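PDB 4DVE: biotin transporter BioY from Lactococcus lactis subsp. cremoris, which binds biotin in the membrane as the S component of an ECF-type ABC transporter, probably working with its energy-coupling complex. Local coordinates for residues A[158-161]-A[162-166]. Residues are numbered along the deposited sequence; the frame is centred on the assembly and turned at random.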
loop_
_atom_site.group_PDB
_atom_site.type_symbol
_atom_site.label_atom_id
_atom_site.label_comp_id
_atom_site.label_asym_id
_atom_site.label_seq_id
_atom_site.Cartn_x
_atom_site.Cartn_y
_atom_site.Cartn_z
ATOM N N PRO A 158 2.430 17.973 -18.670
ATOM C CA PRO A 158 1.344 18.760 -18.077
ATOM C C PRO A 158 0.566 17.970 -17.025
ATOM O O PRO A 158 0.328 16.766 -17.174
ATOM C CB PRO A 158 0.467 19.148 -19.289
ATOM C CG PRO A 158 1.361 19.002 -20.480
ATOM C CD PRO A 158 2.280 17.843 -20.132
ATOM N N LEU A 159 0.220 18.661 -15.946
ATOM C CA LEU A 159 -0.481 18.082 -14.842
ATOM C C LEU A 159 -1.789 17.429 -15.283
ATOM O O LEU A 159 -2.131 16.356 -14.794
ATOM C CB LEU A 159 -0.766 19.150 -13.778
ATOM C CG LEU A 159 -1.484 18.584 -12.534
ATOM C CD1 LEU A 159 -0.725 17.418 -11.903
ATOM C CD2 LEU A 159 -1.756 19.680 -11.505
ATOM N N LEU A 160 -2.518 18.082 -16.193
ATOM C CA LEU A 160 -3.783 17.551 -16.692
ATOM C C LEU A 160 -3.581 16.237 -17.419
ATOM O O LEU A 160 -4.370 15.306 -17.279
ATOM C CB LEU A 160 -4.453 18.538 -17.649
ATOM C CG LEU A 160 -5.853 18.158 -18.146
ATOM C CD1 LEU A 160 -6.793 17.963 -16.963
ATOM C CD2 LEU A 160 -6.379 19.237 -19.108
ATOM N N THR A 161 -2.514 16.164 -18.193
ATOM C CA THR A 161 -2.164 14.944 -18.904
ATOM C C THR A 161 -1.811 13.803 -17.964
ATOM O O THR A 161 -2.193 12.663 -18.189
ATOM C CB THR A 161 -0.990 15.244 -19.842
ATOM O OG1 THR A 161 -1.437 16.228 -20.752
ATOM C CG2 THR A 161 -0.502 14.016 -20.592
ATOM N N SER A 162 -1.057 14.117 -16.930
ATOM C CA SER A 162 -0.679 13.122 -15.939
ATOM C C SER A 162 -1.914 12.611 -15.182
ATOM O O SER A 162 -2.094 11.397 -15.023
ATOM C CB SER A 162 0.321 13.726 -14.957
ATOM O OG SER A 162 0.739 12.741 -14.039
ATOM N N LEU A 163 -2.772 13.535 -14.744
ATOM C CA LEU A 163 -3.953 13.161 -13.986
ATOM C C LEU A 163 -4.904 12.274 -14.799
ATOM O O LEU A 163 -5.393 11.248 -14.304
ATOM C CB LEU A 163 -4.697 14.408 -13.495
ATOM C CG LEU A 163 -3.993 15.170 -12.380
ATOM C CD1 LEU A 163 -4.631 16.572 -12.253
ATOM C CD2 LEU A 163 -4.083 14.380 -11.075
ATOM N N ILE A 164 -5.144 12.659 -16.040
ATOM C CA ILE A 164 -5.998 11.877 -16.936
ATOM C C ILE A 164 -5.408 10.501 -17.288
ATOM O O ILE A 164 -6.135 9.490 -17.301
ATOM C CB ILE A 164 -6.313 12.654 -18.229
ATOM C CG1 ILE A 164 -7.245 13.824 -17.921
ATOM C CG2 ILE A 164 -6.968 11.739 -19.253
ATOM C CD1 ILE A 164 -7.472 14.743 -19.123
ATOM N N SER A 165 -4.104 10.463 -17.541
ATOM C CA SER A 165 -3.397 9.216 -17.847
ATOM C C SER A 165 -3.481 8.221 -16.677
ATOM O O SER A 165 -3.529 6.998 -16.883
ATOM C CB SER A 165 -1.922 9.488 -18.178
ATOM O OG SER A 165 -1.806 10.280 -19.339
ATOM N N ASN A 166 -3.530 8.752 -15.465
ATOM C CA ASN A 166 -3.644 7.915 -14.282
ATOM C C ASN A 166 -4.978 7.198 -14.114
ATOM O O ASN A 166 -5.079 6.277 -13.322
ATOM C CB ASN A 166 -3.286 8.701 -13.027
ATOM C CG ASN A 166 -1.792 8.651 -12.755
ATOM O OD1 ASN A 166 -0.970 9.306 -13.448
ATOM N ND2 ASN A 166 -1.420 7.812 -11.837
#
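The peptide carbonyl plane of Thr161 is approached from both faces by Ser165: the backbone N lies 31° off the plane on one side, and OG lies 30° off it on the other. This is the familiar helical serine bond, a hydroxyl turned back to the carbonyl four residues earlier, here beside the regular backbone bond. Two donors thus share one acceptor in the short alpha-helix 159-165, with OG at 2.7 Å from Thr161 O and Ser165 N at 3.0 Å from the same oxygen. The torsion of Ser165 explains the reach: with chi1 at -63°, OG stands beside its own backbone N and turns back along the helix. An alanine here would probably cost Thr161 O its second donor, the hydroxyl on the opposite face of its plane, while the amide bond from Ser165 N would remain.

Pro158 occupies the N-cap position, and its carbonyl receives Ser162 N in the carbonyl plane at 3.0 Å. The i to i+4 series continues through Leu163 N to Leu159 O and Ile164 N to Leu160 O, both nearly straight.

Two apolar pairs each span one turn, offset by one residue. Leu163 sets CD1 against CG of Leu159 at 3.7 Å, while its CG comes within 3.3 Å of Leu159 O. Leu159 and Leu163 also touch helix 128-155, and Ser162 OG is hydrogen-bonded to Ala148 O there, so this face joins the short helix to its predecessor. Ser165 instead meets Phe43 and Ile44 of a loop, with its side chain about 11 Å from bound biotin. On the exposed flank, CD1 of Ile164 meets CG of Leu160 at 3.9 Å.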